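Local coordinates for NADP-dependent alcohol dehydrogenase (Entamoeba histolytica, PDB 2OUI), which probably catalyses the NADP-dependent, zinc-assisted interconversion of alcohols with aldehydes or ketones, working as a tetramer, at residues Pro24-Val29 with Val123-Glu128; Leu28-Ala33 with Gln64-Gly69; Asp79-Pro84 with Ala131-Leu136; Thr87-Glu92 with Gly109-Asn114. The protein carries 1 engineered substitution. All blocks are in the same frame, centred on the assembly; numbering follows the deposited sequence.

Contact 1: residues Pro24-Val29 with Val123-Glu128; sequences PLDALV and VFHVNE
Val29 rides over the ring of Phe124, its CB standing 4.0 Å from the ring centroid in a CH-pi contact over the face. Val29 CG1 goes on to touch Phe124 CZ at 3.5 Å, while CG2 turns back along the strand to meet CG2 of Val126; the branched valine thus fills the notch between the ring and the next residue but one. Phe124 presents its face because CG sits between its backbone N and carbonyl carbon (chi1 57°), which folds the ring back across its partner, under the O of Val29. On the other face of the sheet, Leu28 lays CB against CG1 of Val123 at 3.8 Å and brings CD2 obliquely to the His125 ring. That imidazole, with CG anti to the backbone N (chi1 175°), reaches along the strands to Asp26: His125 NE2 donates to Asp26 OD2 at 2.8 Å, close to the ring plane but from above the carboxylate plane. Beyond the last backbone bonds, the side chains of Leu25 and Glu128 lie side by side and point the same way, Leu25 CD1 being 4.2 Å from Glu128 CG. Two hydrogen-bonded pairs, Ala27 with Val126 and Val29 with Phe124, bind the antiparallel strands. The carboxylate is steadied by Gly23 N, and Lys116 engages ND1 of His125. Strand 61-68 flanks strand 27-34 on its other edge, Ala27 and Val126 lean on helix 129-132, and Leu25 packs against Leu25 of the second subunit.

Contact 2: residues Leu28-Ala33 with Gln64-Gly69; sequences LVRPLA and QIVKVG
Arg30 and Gln64 run side by side from a hydrogen-bonded antiparallel pair, and the guanidinium grips the amide oxygen with two nitrogens. Arg30 NE lies 2.8 Å, and its NH2 2.6 Å, from Gln64 OE1; the oxygen is close to the guanidinium plane, whereas both donors reach it from one face of the amide, whose plane is turned 48° from the guanidinium. An extended Arg30 chain starting at chi1 69° carries the head there, and its CD rests on CG1 of Val66. This buried end is tight: Gln64 NE2 is taken up by the carbonyls of Gly78 and Glu356, and Asp355 forms a salt bridge with NH2. Toward Lys67 the register shifts by one in a classic beta bulge, Val66 and Lys67 both facing Leu28. Two short bonds persist, Val66 N to Leu28 O and Leu28 N to Lys67 O, both 2.8 Å, beside a weak one from Lys67 N to Leu28 O. The solvent side is at Lys67, which is exposed: only the aliphatic part of its chain runs beside Leu28 (Lys67 CD to Leu28 CD1 3.8 Å) before the amine leads away. On the other face, Val29 CG2 meets Ile65 CD1. Strand 27-34 is thereby held between strands 61-68 and 124-126, while strand 80-83 borders 61-68 on its far side.

Contact 3: residues Asp79-Pro84 with Ala131-Leu136; sequences DKVIVP and ANLALL
Leu136 N donates to the O of Lys80 at 2.9 Å in an almost straight bond (176°). Two residues on, Ile82 N gives its hydrogen to the O of Ala134 at 2.8 Å; the return bond from Ala134 N to Ile82 O is weak at 3.5 Å. The same Ala134 O receives a CA-H...O contact from Val81, 3.1 Å from its CA. Antiparallel pairing is therefore firm toward Leu136 and slackens toward the helix end. Around this spine, Leu133 extends CD2 alongside Val83, 3.9 Å from CG2, and sets its CB against CG1 of Val81. On the face shared by Ile82 and Ala134, Leu136 swings CG anti to its backbone N (chi1 178°) and crosses Ile82 at about a right angle, Leu136 CD1 meeting Ile82 CG1 at 4.0 Å. Farther out, Leu135 CD2 touches the side chain of Asp79. Met302 of helix 298-310 covers Ile82 and Ala134, and Leu133 also leans on Ile65 and Val126. The charged groups find their partners outside the segments, Asp79 pairing with Lys76 and Lys80 with Asp357. Strand 134-135 pairs with 80-83 at the end of the sheet within this chain, and the chemistry implies a junction in which two good backbone bonds and one weak one are supplemented by aliphatic packing.

Contact 4: residues Thr87-Glu92 with Gly109-Asn114; sequences TPDWGE and GWKFSN
Lys111 reaches across to Asp89 and closes a salt bridge, Lys111 NZ to Asp89 OD2 2.7 Å, meeting the oxygen on its syn side. The chain is extended until its last torsion (chi4 -67°), which turns NZ toward the carboxylate. Lys111 CE lies 3.3 Å from the O of Thr87. Each partner is held again: NZ also donates to the carbonyl of Gly108, and OD2 receives Ser103 OG, so the charged pair is fixed within loop polar groups. Beside it, Thr87 N donates to the O of Gly109 at 2.9 Å. Thr87 OG1 has two partners, Asn127 OD1 and a water 2.8 Å away, and that water accepts from Lys111 N at 2.9 Å, joining the loops once more. CG2 of Thr87 supplies the apolar touch, 3.8 Å from CE2 of Phe112. Within segment 109-114, Asn114 ND2 donates to the O of Trp110, and Asn114 CB sits over the centre of the indole. Ser113 OG is hydrogen-bonded to both His59 ND1 and Asp40 OD1, and the Phe112 side chain is about 9 Å from the zinc ion. The loop carrying Phe112 and Ser113 thus adjoins the zinc site of Cys37, His59 and Asp150, probably the catalytic one, as in medium-chain zinc alcohol dehydrogenases.

Overall arrangement
All four contacts fall in the GroES-like catalytic domain. Contacts 1 and 2, with centres about 8 Å apart, use opposite edges of strand 27-34; contact 3, its centre about 9 Å from that of contact 2, continues the sheet through strands 61-68, 80-83 and 134-135. Contact 4 lies in loops, its centre about 15 Å from that of contact 3 and about 12 Å from that of contact 1, and touches both through Asn132, Asn127 and Glu128. Along the chain, contact 2 closes before contact 3 opens, contacts 1 and 3 interleave, and contact 4 falls within the spans of both. A curled sheet is thus tied to loops beside the zinc site, while contacts 1, 3 and 4 also touch the second subunit.

Contact 1: residues Pro24-Val29 with Val123-Glu128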
loop_
_atom_site.group_PDB
_atom_site.type_symbol
_atom_site.label_atom_id
_atom_site.label_comp_id
_atom_site.label_asym_id
_atom_site.label_seq_id
_atom_site.Cartn_x
_atom_site.Cartn_y
_atom_site.Cartn_z
ATOM N N PRO A 24 -5.154 -9.734 -35.846
ATOM C CA PRO A 24 -4.320 -8.529 -35.985
ATOM C C PRO A 24 -3.315 -8.307 -34.853
ATOM O O PRO A 24 -2.219 -7.804 -35.096
ATOM C CB PRO A 24 -5.354 -7.396 -35.985
ATOM C CG PRO A 24 -6.598 -8.037 -36.521
ATOM C CD PRO A 24 -6.595 -9.429 -35.952
ATOM N N LEU A 25 -3.695 -8.641 -33.623
ATOM C CA LEU A 25 -2.825 -8.433 -32.477
ATOM C C LEU A 25 -2.036 -9.667 -32.049
ATOM O O LEU A 25 -1.245 -9.578 -31.099
ATOM C CB LEU A 25 -3.635 -7.945 -31.261
ATOM C CG LEU A 25 -4.394 -6.620 -31.369
ATOM C CD1 LEU A 25 -4.815 -6.155 -29.963
ATOM C CD2 LEU A 25 -3.560 -5.539 -32.012
ATOM N N ASP A 26 -2.253 -10.803 -32.724
ATOM C CA ASP A 26 -1.728 -12.091 -32.242
ATOM C C ASP A 26 -0.376 -12.448 -32.850
ATOM O O ASP A 26 0.059 -11.834 -33.810
ATOM C CB ASP A 26 -2.693 -13.215 -32.598
ATOM C CG ASP A 26 -4.110 -12.947 -32.140
ATOM O OD1 ASP A 26 -4.294 -12.184 -31.173
ATOM O OD2 ASP A 26 -5.033 -13.542 -32.743
ATOM N N ALA A 27 0.245 -13.484 -32.302
ATOM C CA ALA A 27 1.423 -14.113 -32.933
ATOM C C ALA A 27 1.293 -15.615 -32.859
ATOM O O ALA A 27 0.686 -16.147 -31.931
ATOM C CB ALA A 27 2.714 -13.664 -32.251
ATOM N N LEU A 28 1.850 -16.302 -33.846
ATOM C CA LEU A 28 1.979 -17.739 -33.786
ATOM C C LEU A 28 3.431 -18.049 -33.462
ATOM O O LEU A 28 4.333 -17.427 -34.025
ATOM C CB LEU A 28 1.588 -18.382 -35.115
ATOM C CG LEU A 28 0.144 -18.148 -35.593
ATOM C CD1 LEU A 28 -0.112 -18.985 -36.823
ATOM C CD2 LEU A 28 -0.888 -18.505 -34.485
ATOM N N VAL A 29 3.645 -19.024 -32.574
ATOM C CA VAL A 29 4.967 -19.289 -32.009
ATOM C C VAL A 29 5.271 -20.792 -32.075
ATOM O O VAL A 29 4.389 -21.618 -31.800
ATOM C CB VAL A 29 5.019 -18.785 -30.509
ATOM C CG1 VAL A 29 6.387 -19.061 -29.856
ATOM C CG2 VAL A 29 4.696 -17.310 -30.419
ATOM N N VAL A 123 3.021 -25.497 -33.126
ATOM C CA VAL A 123 2.805 -24.056 -33.188
ATOM C C VAL A 123 1.733 -23.777 -32.149
ATOM O O VAL A 123 0.805 -24.567 -31.995
ATOM C CB VAL A 123 2.265 -23.618 -34.595
ATOM C CG1 VAL A 123 1.912 -22.130 -34.620
ATOM C CG2 VAL A 123 3.260 -23.932 -35.705
ATOM N N PHE A 124 1.863 -22.672 -31.430
ATOM C CA PHE A 124 0.781 -22.238 -30.549
ATOM C C PHE A 124 0.484 -20.753 -30.721
ATOM O O PHE A 124 1.230 -20.036 -31.405
ATOM C CB PHE A 124 1.058 -22.618 -29.086
ATOM C CG PHE A 124 2.344 -22.070 -28.546
ATOM C CD1 PHE A 124 2.398 -20.784 -28.004
ATOM C CD2 PHE A 124 3.504 -22.843 -28.566
ATOM C CE1 PHE A 124 3.598 -20.271 -27.501
ATOM C CE2 PHE A 124 4.703 -22.343 -28.063
ATOM C CZ PHE A 124 4.745 -21.063 -27.522
ATOM N N HIS A 125 -0.611 -20.306 -30.102
ATOM C CA HIS A 125 -1.164 -19.006 -30.359
ATOM C C HIS A 125 -0.994 -18.136 -29.112
ATOM O O HIS A 125 -1.301 -18.567 -27.986
ATOM C CB HIS A 125 -2.645 -19.146 -30.718
ATOM C CG HIS A 125 -3.363 -17.840 -30.903
ATOM N ND1 HIS A 125 -3.813 -17.080 -29.839
ATOM C CD2 HIS A 125 -3.746 -17.187 -32.023
ATOM C CE1 HIS A 125 -4.416 -15.997 -30.300
ATOM N NE2 HIS A 125 -4.391 -16.040 -31.625
ATOM N N VAL A 126 -0.558 -16.898 -29.324
ATOM C CA VAL A 126 -0.440 -15.930 -28.238
ATOM C C VAL A 126 -1.328 -14.713 -28.531
ATOM O O VAL A 126 -1.163 -14.049 -29.566
ATOM C CB VAL A 126 1.023 -15.453 -28.050
ATOM C CG1 VAL A 126 1.127 -14.457 -26.871
ATOM C CG2 VAL A 126 1.949 -16.649 -27.862
ATOM N N ASN A 127 -2.272 -14.414 -27.633
ATOM C CA ASN A 127 -3.117 -13.207 -27.782
ATOM C C ASN A 127 -2.352 -11.953 -27.365
ATOM O O ASN A 127 -1.505 -12.030 -26.489
ATOM C CB ASN A 127 -4.361 -13.318 -26.889
ATOM C CG ASN A 127 -3.998 -13.542 -25.442
ATOM O OD1 ASN A 127 -3.421 -14.578 -25.078
ATOM N ND2 ASN A 127 -4.311 -12.562 -24.601
ATOM N N GLU A 128 -2.672 -10.800 -27.966
ATOM C CA GLU A 128 -2.001 -9.536 -27.594
ATOM C C GLU A 128 -0.473 -9.688 -27.518
ATOM O O GLU A 128 0.161 -9.409 -26.499
ATOM C CB GLU A 128 -2.619 -8.957 -26.301
ATOM C CG GLU A 128 -4.051 -8.464 -26.588
ATOM C CD GLU A 128 -4.766 -7.963 -25.355
ATOM O OE1 GLU A 128 -4.097 -7.385 -24.470
ATOM O OE2 GLU A 128 -6.008 -8.134 -25.300
HETATM O O HOH W 1 -5.216 -10.762 -29.432
#

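Contact 2: residues Leu28-Ala33 with Gln64-Gly69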
loop_
_atom_site.group_PDB
_atom_site.type_symbol
_atom_site.label_atom_id
_atom_site.label_comp_id
_atom_site.label_asym_id
_atom_site.label_seq_id
_atom_site.Cartn_x
_atom_site.Cartn_y
_atom_site.Cartn_z
ATOM N N LEU A 28 1.850 -16.302 -33.846
ATOM C CA LEU A 28 1.979 -17.739 -33.786
ATOM C C LEU A 28 3.431 -18.049 -33.462
ATOM O O LEU A 28 4.333 -17.427 -34.025
ATOM C CB LEU A 28 1.588 -18.382 -35.115
ATOM C CG LEU A 28 0.144 -18.148 -35.593
ATOM C CD1 LEU A 28 -0.112 -18.985 -36.823
ATOM C CD2 LEU A 28 -0.888 -18.505 -34.485
ATOM N N VAL A 29 3.645 -19.024 -32.574
ATOM C CA VAL A 29 4.967 -19.289 -32.009
ATOM C C VAL A 29 5.271 -20.792 -32.075
ATOM O O VAL A 29 4.389 -21.618 -31.800
ATOM C CB VAL A 29 5.019 -18.785 -30.509
ATOM C CG1 VAL A 29 6.387 -19.061 -29.856
ATOM C CG2 VAL A 29 4.696 -17.310 -30.419
ATOM N N ARG A 30 6.502 -21.153 -32.453
ATOM C CA ARG A 30 6.949 -22.554 -32.368
ATOM C C ARG A 30 7.855 -22.716 -31.149
ATOM O O ARG A 30 8.637 -21.803 -30.832
ATOM C CB ARG A 30 7.663 -22.975 -33.668
ATOM C CG ARG A 30 9.005 -22.313 -33.911
ATOM C CD ARG A 30 9.575 -22.792 -35.290
ATOM N NE ARG A 30 10.890 -22.236 -35.601
ATOM C CZ ARG A 30 11.542 -22.445 -36.743
ATOM N NH1 ARG A 30 10.992 -23.185 -37.697
ATOM N NH2 ARG A 30 12.752 -21.914 -36.935
ATOM N N PRO A 31 7.721 -23.843 -30.403
ATOM C CA PRO A 31 8.534 -23.983 -29.176
ATOM C C PRO A 31 10.006 -24.310 -29.421
ATOM O O PRO A 31 10.314 -25.138 -30.298
ATOM C CB PRO A 31 7.884 -25.181 -28.467
ATOM C CG PRO A 31 7.349 -26.045 -29.592
ATOM C CD PRO A 31 6.823 -25.005 -30.604
ATOM N N LEU A 32 10.885 -23.684 -28.630
ATOM C CA LEU A 32 12.330 -23.961 -28.611
ATOM C C LEU A 32 12.744 -24.651 -27.318
ATOM O O LEU A 32 13.675 -25.419 -27.308
ATOM C CB LEU A 32 13.132 -22.670 -28.723
ATOM C CG LEU A 32 13.022 -21.843 -30.006
ATOM C CD1 LEU A 32 13.851 -20.591 -29.819
ATOM C CD2 LEU A 32 13.500 -22.656 -31.201
ATOM N N ALA A 33 12.058 -24.349 -26.219
ATOM C CA ALA A 33 12.285 -25.082 -24.978
ATOM C C ALA A 33 10.961 -25.111 -24.225
ATOM O O ALA A 33 10.207 -24.132 -24.248
ATOM C CB ALA A 33 13.405 -24.440 -24.139
ATOM N N GLN A 64 9.831 -19.281 -30.795
ATOM C CA GLN A 64 10.251 -18.456 -31.917
ATOM C C GLN A 64 9.012 -18.045 -32.710
ATOM O O GLN A 64 8.166 -18.890 -33.051
ATOM C CB GLN A 64 11.236 -19.264 -32.788
ATOM C CG GLN A 64 11.848 -18.440 -33.906
ATOM C CD GLN A 64 12.965 -19.178 -34.623
ATOM O OE1 GLN A 64 12.889 -20.400 -34.823
ATOM N NE2 GLN A 64 13.990 -18.435 -35.057
ATOM N N ILE A 65 8.880 -16.753 -33.005
ATOM C CA ILE A 65 7.749 -16.258 -33.817
ATOM C C ILE A 65 7.753 -16.815 -35.239
ATOM O O ILE A 65 8.757 -16.699 -35.934
ATOM C CB ILE A 65 7.767 -14.713 -33.922
ATOM C CG1 ILE A 65 7.958 -14.080 -32.535
ATOM C CG2 ILE A 65 6.496 -14.185 -34.631
ATOM C CD1 ILE A 65 6.821 -14.304 -31.593
ATOM N N VAL A 66 6.623 -17.401 -35.657
ATOM C CA VAL A 66 6.464 -17.902 -37.037
ATOM C C VAL A 66 5.455 -17.075 -37.836
ATOM O O VAL A 66 5.445 -17.128 -39.057
ATOM C CB VAL A 66 6.110 -19.429 -37.109
ATOM C CG1 VAL A 66 7.228 -20.243 -36.506
ATOM C CG2 VAL A 66 4.782 -19.739 -36.394
ATOM N N LYS A 67 4.606 -16.304 -37.147
ATOM C CA LYS A 67 3.646 -15.429 -37.835
ATOM C C LYS A 67 3.226 -14.326 -36.911
ATOM O O LYS A 67 3.048 -14.573 -35.729
ATOM C CB LYS A 67 2.402 -16.208 -38.227
ATOM C CG LYS A 67 1.446 -15.453 -39.187
ATOM C CD LYS A 67 0.264 -16.323 -39.574
ATOM C CE LYS A 67 -0.652 -15.623 -40.591
ATOM N NZ LYS A 67 0.113 -15.047 -41.748
ATOM N N VAL A 68 3.073 -13.109 -37.425
ATOM C CA VAL A 68 2.512 -12.019 -36.595
ATOM C C VAL A 68 1.314 -11.383 -37.282
ATOM O O VAL A 68 1.271 -11.317 -38.509
ATOM C CB VAL A 68 3.551 -10.891 -36.262
ATOM C CG1 VAL A 68 4.732 -11.417 -35.442
ATOM C CG2 VAL A 68 4.029 -10.182 -37.526
ATOM N N GLY A 69 0.353 -10.897 -36.501
ATOM C CA GLY A 69 -0.798 -10.202 -37.070
ATOM C C GLY A 69 -0.453 -8.837 -37.634
ATOM O O GLY A 69 0.624 -8.294 -37.380
#

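Contact 3: residues Asp79-Pro84 with Ala131-Leu136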
loop_
_atom_site.group_PDB
_atom_site.type_symbol
_atom_site.label_atom_id
_atom_site.label_comp_id
_atom_site.label_asym_id
_atom_site.label_seq_id
_atom_site.Cartn_x
_atom_site.Cartn_y
_atom_site.Cartn_z
ATOM N N ASP A 79 11.918 -13.851 -34.394
ATOM C CA ASP A 79 12.274 -13.416 -33.039
ATOM C C ASP A 79 12.109 -14.528 -32.001
ATOM O O ASP A 79 11.149 -15.284 -32.049
ATOM C CB ASP A 79 11.401 -12.246 -32.570
ATOM C CG ASP A 79 11.806 -10.913 -33.184
ATOM O OD1 ASP A 79 12.895 -10.811 -33.796
ATOM O OD2 ASP A 79 11.016 -9.952 -33.046
ATOM N N LYS A 80 13.044 -14.595 -31.061
ATOM C CA LYS A 80 13.008 -15.599 -30.013
ATOM C C LYS A 80 12.459 -14.931 -28.752
ATOM O O LYS A 80 12.864 -13.825 -28.397
ATOM C CB LYS A 80 14.394 -16.208 -29.805
ATOM C CG LYS A 80 14.877 -16.946 -31.062
ATOM C CD LYS A 80 16.216 -17.629 -30.875
ATOM C CE LYS A 80 16.686 -18.158 -32.232
ATOM N NZ LYS A 80 18.092 -18.627 -32.216
ATOM N N VAL A 81 11.513 -15.599 -28.091
ATOM C CA VAL A 81 10.727 -14.946 -27.037
ATOM C C VAL A 81 10.561 -15.848 -25.825
ATOM O O VAL A 81 10.578 -17.087 -25.947
ATOM C CB VAL A 81 9.295 -14.556 -27.519
ATOM C CG1 VAL A 81 9.340 -13.402 -28.526
ATOM C CG2 VAL A 81 8.568 -15.770 -28.165
ATOM N N ILE A 82 10.373 -15.209 -24.682
ATOM C CA ILE A 82 9.998 -15.863 -23.450
ATOM C C ILE A 82 8.471 -15.754 -23.387
ATOM O O ILE A 82 7.902 -14.648 -23.427
ATOM C CB ILE A 82 10.621 -15.136 -22.227
ATOM C CG1 ILE A 82 12.150 -15.198 -22.276
ATOM C CG2 ILE A 82 10.193 -15.785 -20.948
ATOM C CD1 ILE A 82 12.831 -14.173 -21.336
ATOM N N VAL A 83 7.805 -16.890 -23.286
ATOM C CA VAL A 83 6.349 -16.885 -23.247
ATOM C C VAL A 83 5.875 -17.021 -21.790
ATOM O O VAL A 83 6.167 -18.039 -21.143
ATOM C CB VAL A 83 5.761 -18.049 -24.076
ATOM C CG1 VAL A 83 4.229 -17.912 -24.177
ATOM C CG2 VAL A 83 6.395 -18.092 -25.499
ATOM N N PRO A 84 5.149 -16.009 -21.267
ATOM C CA PRO A 84 4.673 -16.149 -19.876
ATOM C C PRO A 84 3.515 -17.147 -19.826
ATOM O O PRO A 84 2.774 -17.254 -20.797
ATOM C CB PRO A 84 4.195 -14.735 -19.511
ATOM C CG PRO A 84 3.794 -14.105 -20.866
ATOM C CD PRO A 84 4.733 -14.742 -21.897
ATOM N N ALA A 131 2.087 -7.161 -26.146
ATOM C CA ALA A 131 1.968 -6.938 -24.715
ATOM C C ALA A 131 2.453 -8.173 -23.945
ATOM O O ALA A 131 2.953 -8.054 -22.834
ATOM C CB ALA A 131 0.522 -6.658 -24.365
ATOM N N ASN A 132 2.313 -9.355 -24.542
ATOM C CA ASN A 132 2.514 -10.601 -23.829
ATOM C C ASN A 132 3.798 -11.395 -24.097
ATOM O O ASN A 132 4.023 -12.391 -23.431
ATOM C CB ASN A 132 1.292 -11.509 -24.021
ATOM C CG ASN A 132 0.116 -11.024 -23.224
ATOM O OD1 ASN A 132 0.300 -10.535 -22.114
ATOM N ND2 ASN A 132 -1.088 -11.114 -23.789
ATOM N N LEU A 133 4.628 -10.967 -25.051
ATOM C CA LEU A 133 5.885 -11.684 -25.329
ATOM C C LEU A 133 7.128 -10.800 -25.096
ATOM O O LEU A 133 7.196 -9.675 -25.602
ATOM C CB LEU A 133 5.884 -12.189 -26.778
ATOM C CG LEU A 133 4.838 -13.287 -27.057
ATOM C CD1 LEU A 133 4.817 -13.633 -28.535
ATOM C CD2 LEU A 133 5.069 -14.527 -26.192
ATOM N N ALA A 134 8.083 -11.316 -24.316
ATOM C CA ALA A 134 9.345 -10.619 -24.060
ATOM C C ALA A 134 10.366 -11.204 -25.002
ATOM O O ALA A 134 10.405 -12.421 -25.196
ATOM C CB ALA A 134 9.795 -10.840 -22.605
ATOM N N LEU A 135 11.205 -10.363 -25.586
ATOM C CA LEU A 135 12.344 -10.904 -26.340
ATOM C C LEU A 135 13.316 -11.665 -25.426
ATOM O O LEU A 135 13.581 -11.223 -24.311
ATOM C CB LEU A 135 13.074 -9.781 -27.105
ATOM C CG LEU A 135 12.304 -9.098 -28.257
ATOM C CD1 LEU A 135 13.158 -7.980 -28.856
ATOM C CD2 LEU A 135 11.836 -10.087 -29.345
ATOM N N LEU A 136 13.835 -12.810 -25.892
ATOM C CA LEU A 136 14.828 -13.590 -25.146
ATOM C C LEU A 136 16.176 -12.858 -25.146
ATOM O O LEU A 136 16.755 -12.668 -26.208
ATOM C CB LEU A 136 14.997 -14.982 -25.769
ATOM C CG LEU A 136 16.041 -15.936 -25.148
ATOM C CD1 LEU A 136 15.713 -16.325 -23.700
ATOM C CD2 LEU A 136 16.234 -17.183 -26.024
#

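Contact 4: residues Thr87-Glu92 with Gly109-Asn114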
loop_
_atom_site.group_PDB
_atom_site.type_symbol
_atom_site.label_atom_id
_atom_site.label_comp_id
_atom_site.label_asym_id
_atom_site.label_seq_id
_atom_site.Cartn_x
_atom_site.Cartn_y
_atom_site.Cartn_z
ATOM N N THR A 87 -1.112 -14.833 -19.993
ATOM C CA THR A 87 -1.114 -13.931 -21.153
ATOM C C THR A 87 -2.438 -13.149 -21.101
ATOM O O THR A 87 -3.422 -13.517 -21.755
ATOM C CB THR A 87 -1.030 -14.716 -22.507
ATOM O OG1 THR A 87 -2.064 -15.702 -22.529
ATOM C CG2 THR A 87 0.322 -15.403 -22.693
ATOM N N PRO A 88 -2.481 -12.067 -20.309
ATOM C CA PRO A 88 -3.746 -11.357 -20.078
ATOM C C PRO A 88 -4.376 -10.676 -21.309
ATOM O O PRO A 88 -3.706 -10.420 -22.331
ATOM C CB PRO A 88 -3.354 -10.263 -19.049
ATOM C CG PRO A 88 -2.108 -10.793 -18.391
ATOM C CD PRO A 88 -1.371 -11.469 -19.555
ATOM N N ASP A 89 -5.665 -10.399 -21.196
ATOM C CA ASP A 89 -6.369 -9.494 -22.117
ATOM C C ASP A 89 -6.287 -8.157 -21.391
ATOM O O ASP A 89 -7.034 -7.915 -20.425
ATOM C CB ASP A 89 -7.833 -9.912 -22.246
ATOM C CG ASP A 89 -8.005 -11.431 -22.510
ATOM O OD1 ASP A 89 -7.722 -11.895 -23.639
ATOM O OD2 ASP A 89 -8.439 -12.155 -21.577
ATOM N N TRP A 90 -5.353 -7.318 -21.816
ATOM C CA TRP A 90 -4.960 -6.139 -21.015
ATOM C C TRP A 90 -6.028 -5.029 -20.857
ATOM O O TRP A 90 -5.903 -4.169 -19.980
ATOM C CB TRP A 90 -3.603 -5.596 -21.521
ATOM C CG TRP A 90 -2.482 -6.518 -21.142
ATOM C CD1 TRP A 90 -1.953 -7.536 -21.894
ATOM C CD2 TRP A 90 -1.815 -6.555 -19.886
ATOM N NE1 TRP A 90 -0.965 -8.190 -21.178
ATOM C CE2 TRP A 90 -0.860 -7.599 -19.941
ATOM C CE3 TRP A 90 -1.911 -5.780 -18.708
ATOM C CZ2 TRP A 90 -0.015 -7.899 -18.864
ATOM C CZ3 TRP A 90 -1.069 -6.083 -17.639
ATOM C CH2 TRP A 90 -0.151 -7.136 -17.714
ATOM N N GLY A 91 -7.043 -5.010 -21.717
ATOM C CA GLY A 91 -8.109 -4.004 -21.631
ATOM C C GLY A 91 -9.365 -4.474 -20.912
ATOM O O GLY A 91 -10.328 -3.727 -20.813
ATOM N N GLU A 92 -9.389 -5.726 -20.455
ATOM C CA GLU A 92 -10.585 -6.232 -19.746
ATOM C C GLU A 92 -10.724 -5.581 -18.375
ATOM O O GLU A 92 -9.748 -5.007 -17.862
ATOM C CB GLU A 92 -10.557 -7.762 -19.621
ATOM C CG GLU A 92 -10.754 -8.526 -20.945
ATOM C CD GLU A 92 -12.096 -8.300 -21.643
ATOM O OE1 GLU A 92 -13.119 -8.023 -20.985
ATOM O OE2 GLU A 92 -12.122 -8.432 -22.881
ATOM N N GLY A 109 -6.671 -14.882 -17.116
ATOM C CA GLY A 109 -5.382 -14.574 -17.735
ATOM C C GLY A 109 -4.495 -15.805 -17.900
ATOM O O GLY A 109 -3.523 -15.785 -18.664
ATOM N N TRP A 110 -4.807 -16.872 -17.161
ATOM C CA TRP A 110 -4.131 -18.147 -17.355
ATOM C C TRP A 110 -4.923 -18.929 -18.414
ATOM O O TRP A 110 -5.939 -19.580 -18.111
ATOM C CB TRP A 110 -4.019 -18.921 -16.032
ATOM C CG TRP A 110 -3.504 -20.342 -16.199
ATOM C CD1 TRP A 110 -2.657 -20.818 -17.181
ATOM C CD2 TRP A 110 -3.775 -21.449 -15.333
ATOM N NE1 TRP A 110 -2.415 -22.167 -16.982
ATOM C CE2 TRP A 110 -3.107 -22.581 -15.871
ATOM C CE3 TRP A 110 -4.560 -21.608 -14.180
ATOM C CZ2 TRP A 110 -3.171 -23.843 -15.271
ATOM C CZ3 TRP A 110 -4.640 -22.855 -13.596
ATOM C CH2 TRP A 110 -3.939 -23.964 -14.140
ATOM N N LYS A 111 -4.464 -18.833 -19.661
ATOM C CA LYS A 111 -5.199 -19.413 -20.781
ATOM C C LYS A 111 -4.650 -20.795 -21.137
ATOM O O LYS A 111 -5.407 -21.806 -21.138
ATOM C CB LYS A 111 -5.165 -18.456 -21.994
ATOM C CG LYS A 111 -5.741 -17.077 -21.632
ATOM C CD LYS A 111 -5.956 -16.181 -22.860
ATOM C CE LYS A 111 -6.416 -14.757 -22.375
ATOM N NZ LYS A 111 -7.769 -14.777 -21.746
ATOM N N PHE A 112 -3.354 -20.824 -21.461
ATOM C CA PHE A 112 -2.644 -22.047 -21.861
ATOM C C PHE A 112 -2.870 -23.184 -20.850
ATOM O O PHE A 112 -2.482 -23.059 -19.695
ATOM C CB PHE A 112 -1.136 -21.812 -21.892
ATOM C CG PHE A 112 -0.649 -20.872 -22.980
ATOM C CD1 PHE A 112 -1.045 -21.025 -24.305
ATOM C CD2 PHE A 112 0.310 -19.913 -22.675
ATOM C CE1 PHE A 112 -0.539 -20.170 -25.327
ATOM C CE2 PHE A 112 0.822 -19.066 -23.678
ATOM C CZ PHE A 112 0.387 -19.193 -24.996
ATOM N N SER A 113 -3.433 -24.302 -21.313
ATOM C CA SER A 113 -3.703 -25.509 -20.494
ATOM C C SER A 113 -4.649 -25.257 -19.320
ATOM O O SER A 113 -4.790 -26.112 -18.450
ATOM C CB SER A 113 -2.423 -26.277 -20.053
ATOM O OG SER A 113 -1.873 -25.797 -18.829
ATOM N N ASN A 114 -5.292 -24.089 -19.304
ATOM C CA ASN A 114 -6.488 -23.879 -18.464
ATOM C C ASN A 114 -7.757 -24.091 -19.310
ATOM O O ASN A 114 -8.477 -25.088 -19.128
ATOM C CB ASN A 114 -6.432 -22.493 -17.785
ATOM C CG ASN A 114 -7.651 -22.192 -16.925
ATOM O OD1 ASN A 114 -8.530 -23.053 -16.710
ATOM N ND2 ASN A 114 -7.699 -20.959 -16.397
HETATM O O HOH W 2 -1.989 -18.083 -20.986
#